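Sca-family protein (Rickettsia rickettsii, PDB 4LQ8) is, in this fragment, the N-terminal head region of Sca4, a rickettsial antigen that probably acts on adhesion components of the host cell. Local coordinates at residues L282-T287 and A291-E296; V306-Y311 and S329-I334. All blocks are in the same frame, centred on the assembly; numbering follows the deposited sequence.

Contact 1: residues L282-T287 and A291-E296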
ATOM      1  N   LEU A 282       1.074  -6.001  -5.693  1.00 25.26           N
ATOM      2  CA  LEU A 282      -0.207  -5.330  -5.920  1.00 25.69           C
ATOM      3  C   LEU A 282      -0.686  -5.601  -7.368  1.00 28.50           C
ATOM      4  O   LEU A 282       0.114  -5.529  -8.295  1.00 28.44           O
ATOM      5  CB  LEU A 282      -0.019  -3.815  -5.687  1.00 25.28           C
ATOM      6  CG  LEU A 282      -1.273  -2.949  -5.634  1.00 30.18           C
ATOM      7  CD1 LEU A 282      -2.206  -3.384  -4.495  1.00 29.39           C
ATOM      8  CD2 LEU A 282      -0.905  -1.505  -5.437  1.00 30.31           C
ATOM      9  N   LYS A 283      -1.957  -5.944  -7.554  1.00 23.09           N
ATOM     10  CA  LYS A 283      -2.485  -6.141  -8.913  1.00 22.62           C
ATOM     11  C   LYS A 283      -3.428  -4.976  -9.254  1.00 24.87           C
ATOM     12  O   LYS A 283      -3.952  -4.329  -8.355  1.00 22.82           O
ATOM     13  CB  LYS A 283      -3.249  -7.487  -9.064  1.00 25.20           C
ATOM     14  CG  LYS A 283      -2.535  -8.758  -8.570  1.00 29.27           C
ATOM     15  CD  LYS A 283      -1.294  -9.049  -9.371  1.00 37.97           C
ATOM     16  CE  LYS A 283      -0.820 -10.465  -9.216  1.00 42.40           C
ATOM     17  NZ  LYS A 283       0.289 -10.721 -10.171  1.00 45.56           N
ATOM     18  N   PHE A 284      -3.689  -4.775 -10.542  1.00 21.86           N
ATOM     19  CA  PHE A 284      -4.636  -3.794 -11.050  1.00 21.63           C
ATOM     20  C   PHE A 284      -5.586  -4.522 -11.963  1.00 25.51           C
ATOM     21  O   PHE A 284      -5.163  -5.356 -12.783  1.00 25.13           O
ATOM     22  CB  PHE A 284      -3.942  -2.607 -11.764  1.00 22.79           C
ATOM     23  CG  PHE A 284      -3.258  -1.723 -10.742  1.00 23.73           C
ATOM     24  CD1 PHE A 284      -3.993  -0.835  -9.960  1.00 25.21           C
ATOM     25  CD2 PHE A 284      -1.892  -1.837 -10.504  1.00 26.61           C
ATOM     26  CE1 PHE A 284      -3.370  -0.065  -8.968  1.00 26.65           C
ATOM     27  CE2 PHE A 284      -1.267  -1.045  -9.534  1.00 28.17           C
ATOM     28  CZ  PHE A 284      -2.014  -0.178  -8.764  1.00 25.90           C
ATOM     29  N   ALA A 285      -6.883  -4.242 -11.781  1.00 20.56           N
ATOM     30  CA  ALA A 285      -7.959  -4.854 -12.538  1.00 20.61           C
ATOM     31  C   ALA A 285      -8.083  -4.132 -13.895  1.00 24.31           C
ATOM     32  O   ALA A 285      -8.934  -3.273 -14.069  1.00 24.30           O
ATOM     33  CB  ALA A 285      -9.254  -4.774 -11.731  1.00 20.59           C
ATOM     34  N   GLY A 286      -7.217  -4.480 -14.838  1.00 22.58           N
ATOM     35  CA  GLY A 286      -7.187  -3.837 -16.157  1.00 23.88           C
ATOM     36  C   GLY A 286      -5.893  -3.047 -16.318  1.00 30.71           C
ATOM     37  O   GLY A 286      -5.063  -3.019 -15.401  1.00 28.72           O
ATOM     38  N   THR A 287      -5.713  -2.410 -17.468  1.00 30.36           N
ATOM     39  CA  THR A 287      -4.509  -1.689 -17.934  1.00 32.43           C
ATOM     40  C   THR A 287      -4.613  -0.160 -17.839  1.00 36.29           C
ATOM     41  O   THR A 287      -3.584   0.520 -17.798  1.00 39.56           O
ATOM     42  CB  THR A 287      -4.222  -2.083 -19.419  1.00 48.04           C
ATOM     43  OG1 THR A 287      -4.370  -3.491 -19.575  1.00 53.66           O
ATOM     44  CG2 THR A 287      -2.830  -1.677 -19.886  1.00 49.44           C
ATOM     45  N   ALA A 291      -8.141   1.452 -13.602  1.00 25.89           N
ATOM     46  CA  ALA A 291      -8.067   0.072 -13.095  1.00 23.45           C
ATOM     47  C   ALA A 291      -7.870   0.079 -11.544  1.00 24.67           C
ATOM     48  O   ALA A 291      -6.957   0.723 -11.029  1.00 23.21           O
ATOM     49  CB  ALA A 291      -6.937  -0.675 -13.767  1.00 23.53           C
ATOM     50  N   ILE A 292      -8.762  -0.603 -10.821  1.00 20.86           N
ATOM     51  CA  ILE A 292      -8.729  -0.651  -9.376  1.00 19.80           C
ATOM     52  C   ILE A 292      -7.650  -1.617  -8.880  1.00 24.15           C
ATOM     53  O   ILE A 292      -7.428  -2.663  -9.480  1.00 22.33           O
ATOM     54  CB  ILE A 292     -10.149  -0.912  -8.769  1.00 21.49           C
ATOM     55  CG1 ILE A 292     -10.221  -0.503  -7.261  1.00 19.73           C
ATOM     56  CG2 ILE A 292     -10.633  -2.342  -9.001  1.00 21.94           C
ATOM     57  CD1 ILE A 292     -10.053   1.096  -6.986  1.00 19.57           C
ATOM     58  N   ALA A 293      -6.975  -1.247  -7.786  1.00 22.89           N
ATOM     59  CA  ALA A 293      -5.963  -2.096  -7.169  1.00 21.76           C
ATOM     60  C   ALA A 293      -6.677  -3.269  -6.533  1.00 24.87           C
ATOM     61  O   ALA A 293      -7.767  -3.110  -5.989  1.00 22.69           O
ATOM     62  CB  ALA A 293      -5.213  -1.316  -6.081  1.00 22.14           C
ATOM     63  N   TYR A 294      -6.083  -4.446  -6.618  1.00 23.88           N
ATOM     64  CA  TYR A 294      -6.621  -5.628  -5.945  1.00 23.73           C
ATOM     65  C   TYR A 294      -5.487  -6.517  -5.505  1.00 28.58           C
ATOM     66  O   TYR A 294      -4.357  -6.379  -5.996  1.00 27.48           O
ATOM     67  CB  TYR A 294      -7.690  -6.393  -6.782  1.00 23.37           C
ATOM     68  CG  TYR A 294      -7.158  -7.283  -7.879  1.00 22.09           C
ATOM     69  CD1 TYR A 294      -7.011  -6.808  -9.181  1.00 23.52           C
ATOM     70  CD2 TYR A 294      -6.864  -8.627  -7.634  1.00 21.46           C
ATOM     71  CE1 TYR A 294      -6.597  -7.651 -10.215  1.00 23.90           C
ATOM     72  CE2 TYR A 294      -6.415  -9.468  -8.652  1.00 21.73           C
ATOM     73  CZ  TYR A 294      -6.299  -8.983  -9.944  1.00 29.80           C
ATOM     74  OH  TYR A 294      -5.875  -9.831 -10.935  1.00 29.64           O
ATOM     75  N   ILE A 295      -5.795  -7.425  -4.572  1.00 25.85           N
ATOM     76  CA  ILE A 295      -4.862  -8.397  -4.022  1.00 26.50           C
ATOM     77  C   ILE A 295      -5.615  -9.691  -3.748  1.00 32.63           C
ATOM     78  O   ILE A 295      -6.821  -9.686  -3.487  1.00 33.63           O
ATOM     79  CB  ILE A 295      -4.167  -7.893  -2.696  1.00 28.81           C
ATOM     80  CG1 ILE A 295      -5.209  -7.447  -1.657  1.00 28.91           C
ATOM     81  CG2 ILE A 295      -3.155  -6.756  -2.964  1.00 30.47           C
ATOM     82  CD1 ILE A 295      -4.972  -7.851  -0.381  1.00 38.60           C
ATOM     83  N   GLU A 296      -4.881 -10.777  -3.754  1.00 29.22           N
ATOM     84  CA  GLU A 296      -5.333 -12.082  -3.326  1.00 29.83           C
ATOM     85  C   GLU A 296      -4.638 -12.180  -1.972  1.00 33.10           C
ATOM     86  O   GLU A 296      -3.470 -11.835  -1.896  1.00 31.66           O
ATOM     87  CB  GLU A 296      -4.841 -13.155  -4.292  1.00 31.21           C
ATOM     88  CG  GLU A 296      -5.666 -14.420  -4.193  1.00 40.19           C
ATOM     89  CD  GLU A 296      -5.243 -15.512  -5.150  1.00 58.55           C
ATOM     90  OE1 GLU A 296      -4.651 -15.200  -6.213  1.00 45.68           O
ATOM     91  OE2 GLU A 296      -5.522 -16.689  -4.837  1.00 53.49           O
TER
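K283 and Y294 face each other as a hydrogen-bonded pair in a beta hairpin, whose antiparallel strands 282-285 and 292-297 belong to a mixed sheet. The pair illustrates how a short hairpin is tied across its middle by backbone bonds, here three. K283 N donates a hydrogen bond to Y294 O at 2.9 Å, nearly along the C=O axis. In return Y294 N donates to K283 O at 2.8 Å, a straighter bond (165°) although the donor stands above the carbonyl plane. Two residues nearer the turn, A285 N donates to I292 O, again at 2.8 Å. Two of these acceptors have a second, weaker visitor: the CA-H of A293 points at K283 O, and that of F284 at I292 O. An inverse gamma turn centred on A285 adds a weak bond from G286 N to F284 O. The other edge of strand 282-285 is taken up by backbone bonds to strand 329-332.

The side chains divide between the two faces of the sheet. On one, F284 and A293 meet as a non-hydrogen-bonded pair, with F284 CE1 3.6 Å from A293 CB, while A291 O lies at the edge of the phenyl ring. L282 reaches I295 on its neighbour strand through CD1, which also touches A293 CB. On the other face, Y294 has CG between its backbone N and carbonyl carbon (chi1 79°), and this rotation brings the ring across to K283. The lysine chain turns at chi2 and carries NZ to Q330, a hydrogen bond, and to E332, a salt bridge, while its aliphatic base stays on the ring. There K283 CB makes a CH-pi contact 3.5 Å from the Y294 ring centroid, 14° off the normal, and A285 N lies at the ring's edge.

Contact 2: residues V306-Y311 and S329-I334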
ATOM      1  N   VAL A 306      -7.513   2.540  -4.306  1.00 22.33           N
ATOM      2  CA  VAL A 306      -6.596   3.308  -5.151  1.00 22.37           C
ATOM      3  C   VAL A 306      -6.614   2.775  -6.592  1.00 25.23           C
ATOM      4  O   VAL A 306      -6.575   1.556  -6.819  1.00 24.55           O
ATOM      5  CB  VAL A 306      -5.166   3.356  -4.497  1.00 25.58           C
ATOM      6  CG1 VAL A 306      -4.413   2.010  -4.577  1.00 23.87           C
ATOM      7  CG2 VAL A 306      -4.326   4.504  -5.048  1.00 25.58           C
ATOM      8  N   THR A 307      -6.722   3.667  -7.553  1.00 22.67           N
ATOM      9  CA  THR A 307      -6.720   3.241  -8.954  1.00 22.86           C
ATOM     10  C   THR A 307      -5.273   3.211  -9.419  1.00 25.01           C
ATOM     11  O   THR A 307      -4.411   3.769  -8.753  1.00 23.90           O
ATOM     12  CB  THR A 307      -7.537   4.199  -9.837  1.00 25.91           C
ATOM     13  OG1 THR A 307      -6.922   5.481  -9.775  1.00 23.68           O
ATOM     14  CG2 THR A 307      -9.038   4.255  -9.468  1.00 18.87           C
ATOM     15  N   ARG A 308      -5.017   2.637 -10.597  1.00 23.34           N
ATOM     16  CA  ARG A 308      -3.674   2.596 -11.169  1.00 22.33           C
ATOM     17  C   ARG A 308      -3.077   3.991 -11.406  1.00 24.75           C
ATOM     18  O   ARG A 308      -1.913   4.224 -11.074  1.00 24.83           O
ATOM     19  CB  ARG A 308      -3.667   1.775 -12.451  1.00 23.67           C
ATOM     20  CG  ARG A 308      -2.331   1.097 -12.620  1.00 37.33           C
ATOM     21  CD  ARG A 308      -1.720   1.293 -13.959  1.00 52.66           C
ATOM     22  NE  ARG A 308      -0.736   0.233 -14.151  1.00 65.99           N
ATOM     23  CZ  ARG A 308      -0.377  -0.257 -15.328  1.00 69.97           C
ATOM     24  NH1 ARG A 308      -0.906   0.226 -16.442  1.00 44.44           N
ATOM     25  NH2 ARG A 308       0.526  -1.223 -15.402  1.00 64.90           N
ATOM     26  N   GLY A 309      -3.884   4.893 -11.946  1.00 20.32           N
ATOM     27  CA  GLY A 309      -3.461   6.262 -12.214  1.00 21.37           C
ATOM     28  C   GLY A 309      -3.099   6.966 -10.921  1.00 25.58           C
ATOM     29  O   GLY A 309      -2.054   7.592 -10.836  1.00 25.45           O
ATOM     30  N   LYS A 310      -3.929   6.822  -9.882  1.00 23.84           N
ATOM     31  CA  LYS A 310      -3.634   7.439  -8.585  1.00 24.02           C
ATOM     32  C   LYS A 310      -2.359   6.811  -7.947  1.00 27.49           C
ATOM     33  O   LYS A 310      -1.490   7.533  -7.455  1.00 26.49           O
ATOM     34  CB  LYS A 310      -4.850   7.334  -7.641  1.00 23.96           C
ATOM     35  CG  LYS A 310      -4.626   7.948  -6.251  1.00 26.28           C
ATOM     36  CD  LYS A 310      -4.275   9.430  -6.291  1.00 25.89           C
ATOM     37  CE  LYS A 310      -5.418  10.285  -6.817  1.00 26.03           C
ATOM     38  NZ  LYS A 310      -5.057  11.721  -6.718  1.00 29.87           N
ATOM     39  N   TYR A 311      -2.246   5.488  -8.017  1.00 23.49           N
ATOM     40  CA  TYR A 311      -1.104   4.764  -7.476  1.00 23.72           C
ATOM     41  C   TYR A 311       0.200   5.232  -8.126  1.00 28.92           C
ATOM     42  O   TYR A 311       1.153   5.517  -7.405  1.00 28.17           O
ATOM     43  CB  TYR A 311      -1.286   3.259  -7.673  1.00 24.93           C
ATOM     44  CG  TYR A 311      -0.119   2.456  -7.143  1.00 28.30           C
ATOM     45  CD1 TYR A 311       0.047   2.250  -5.773  1.00 29.59           C
ATOM     46  CD2 TYR A 311       0.818   1.890  -8.010  1.00 29.64           C
ATOM     47  CE1 TYR A 311       1.108   1.492  -5.281  1.00 31.81           C
ATOM     48  CE2 TYR A 311       1.874   1.119  -7.524  1.00 30.75           C
ATOM     49  CZ  TYR A 311       2.019   0.934  -6.159  1.00 36.98           C
ATOM     50  OH  TYR A 311       3.052   0.192  -5.658  1.00 46.31           O
ATOM     51  N   SER A 329       4.086  -3.990  -8.643  1.00 29.12           N
ATOM     52  CA  SER A 329       2.705  -4.114  -9.096  1.00 30.17           C
ATOM     53  C   SER A 329       2.586  -4.596 -10.532  1.00 35.02           C
ATOM     54  O   SER A 329       3.534  -4.489 -11.306  1.00 35.61           O
ATOM     55  CB  SER A 329       1.928  -2.816  -8.877  1.00 32.99           C
ATOM     56  OG  SER A 329       2.199  -1.909  -9.930  1.00 36.47           O
ATOM     57  N   GLN A 330       1.443  -5.199 -10.871  1.00 31.75           N
ATOM     58  CA  GLN A 330       1.228  -5.728 -12.217  1.00 31.56           C
ATOM     59  C   GLN A 330      -0.229  -5.526 -12.627  1.00 32.37           C
ATOM     60  O   GLN A 330      -1.137  -5.885 -11.875  1.00 29.80           O
ATOM     61  CB  GLN A 330       1.572  -7.248 -12.303  1.00 32.88           C
ATOM     62  CG  GLN A 330       2.978  -7.689 -11.845  1.00 66.16           C
ATOM     63  CD  GLN A 330       3.084  -8.010 -10.359  1.00 85.41           C
ATOM     64  OE1 GLN A 330       2.336  -8.834  -9.811  1.00 82.18           O
ATOM     65  NE2 GLN A 330       4.060  -7.406  -9.681  1.00 70.27           N
ATOM     66  N   ALA A 331      -0.447  -4.992 -13.829  1.00 29.06           N
ATOM     67  CA  ALA A 331      -1.784  -4.871 -14.395  1.00 29.39           C
ATOM     68  C   ALA A 331      -2.173  -6.289 -14.836  1.00 32.68           C
ATOM     69  O   ALA A 331      -1.334  -7.039 -15.342  1.00 31.46           O
ATOM     70  CB  ALA A 331      -1.776  -3.939 -15.585  1.00 30.41           C
ATOM     71  N   GLU A 332      -3.407  -6.686 -14.540  1.00 28.61           N
ATOM     72  CA  GLU A 332      -3.879  -8.027 -14.869  1.00 27.36           C
ATOM     73  C   GLU A 332      -5.104  -7.940 -15.729  1.00 31.05           C
ATOM     74  O   GLU A 332      -5.743  -6.895 -15.791  1.00 30.88           O
ATOM     75  CB  GLU A 332      -4.182  -8.836 -13.584  1.00 27.20           C
ATOM     76  CG  GLU A 332      -2.970  -9.170 -12.732  1.00 28.86           C
ATOM     77  CD  GLU A 332      -1.937 -10.128 -13.311  1.00 47.12           C
ATOM     78  OE1 GLU A 332      -2.161 -10.668 -14.416  1.00 37.01           O
ATOM     79  OE2 GLU A 332      -0.890 -10.330 -12.658  1.00 45.40           O
ATOM     80  N   ASP A 333      -5.421  -9.039 -16.397  1.00 30.24           N
ATOM     81  CA  ASP A 333      -6.560  -9.147 -17.293  1.00 32.22           C
ATOM     82  C   ASP A 333      -7.886  -9.263 -16.533  1.00 36.28           C
ATOM     83  O   ASP A 333      -7.947  -9.869 -15.461  1.00 36.59           O
ATOM     84  CB  ASP A 333      -6.368 -10.364 -18.197  1.00 35.83           C
ATOM     85  CG  ASP A 333      -7.024 -10.233 -19.542  1.00 51.95           C
ATOM     86  OD1 ASP A 333      -7.391  -9.089 -19.917  1.00 55.04           O
ATOM     87  OD2 ASP A 333      -7.150 -11.262 -20.240  1.00 60.44           O
ATOM     88  N   ILE A 334      -8.941  -8.657 -17.071  1.00 31.13           N
ATOM     89  CA  ILE A 334     -10.278  -8.731 -16.478  1.00 29.73           C
ATOM     90  C   ILE A 334     -11.333  -8.822 -17.572  1.00 31.34           C
ATOM     91  O   ILE A 334     -11.043  -8.520 -18.726  1.00 29.93           O
ATOM     92  CB  ILE A 334     -10.604  -7.598 -15.468  1.00 32.33           C
ATOM     93  CG1 ILE A 334     -10.640  -6.202 -16.142  1.00 31.47           C
ATOM     94  CG2 ILE A 334      -9.695  -7.622 -14.225  1.00 34.24           C
ATOM     95  CD1 ILE A 334     -11.520  -5.156 -15.290  1.00 24.14           C
TER
HETATM   96  O   HOH W   1       1.938  -1.742 -12.795  1.00 51.06           O
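R308 lays its guanidinium against A331, and Y311 brings its ring up to S329: these two meetings are the whole direct contact between segments 306-311 and 329-334. The closer one is van der Waals packing of a methyl on the flat face of a charged group. A331 CB sits over one face of the guanidinium, 3.6 Å from R308 NH2 and displaced toward the rim. A bend at chi2 (-130°) lets the arginine chain, coming from the helix, bring that face over the methyl.

The buried side belongs to Y311. Its CG is anti to the backbone N (chi1 179°), and CE2 approaches S329 OG obliquely at 3.9 Å, while the phenol OH bonds to D327 O and the F284 ring meets the tyrosine ring. The segments join the start of helix 308-320 to strand 329-332, the parallel neighbour of strand 282-285. T307 is the N-cap of that helix: its OG1 accepts from K310 N at 3.3 Å, so a side chain serves one of the first-turn amides.

The R308 end, by contrast, is partly exposed and bridged by water; beyond the methyl-guanidinium packing, no hydrogen bond passes directly between the segments. A water spans them, accepting from R308 NH2 at 3.0 Å in the plane of the guanidinium and donating to S329 OG at 2.9 Å. The same serine oxygen also bonds to D327 OD1.

How the contacts relate
Contact 1 and contact 2 lie side by side, their centres about 4 Å apart and each about 12 Å from the centre of the chain. Along the sequence they run in series: the 282-297 hairpin closes first, then the chain passes through strand 300-304 and helix 308-320 to return as strand 329-332. That return strand pairs in parallel with 282-285, so both contacts share one mixed sheet. They also touch directly: A291 O probably accepts a hydrogen bond from R308 N, and Y294 OH packs 3.3 Å from E332 CB. Within the Rickettsia surface antigen family region, the helix start therefore meets the hairpin's second arm through backbone, and the returning strand its first.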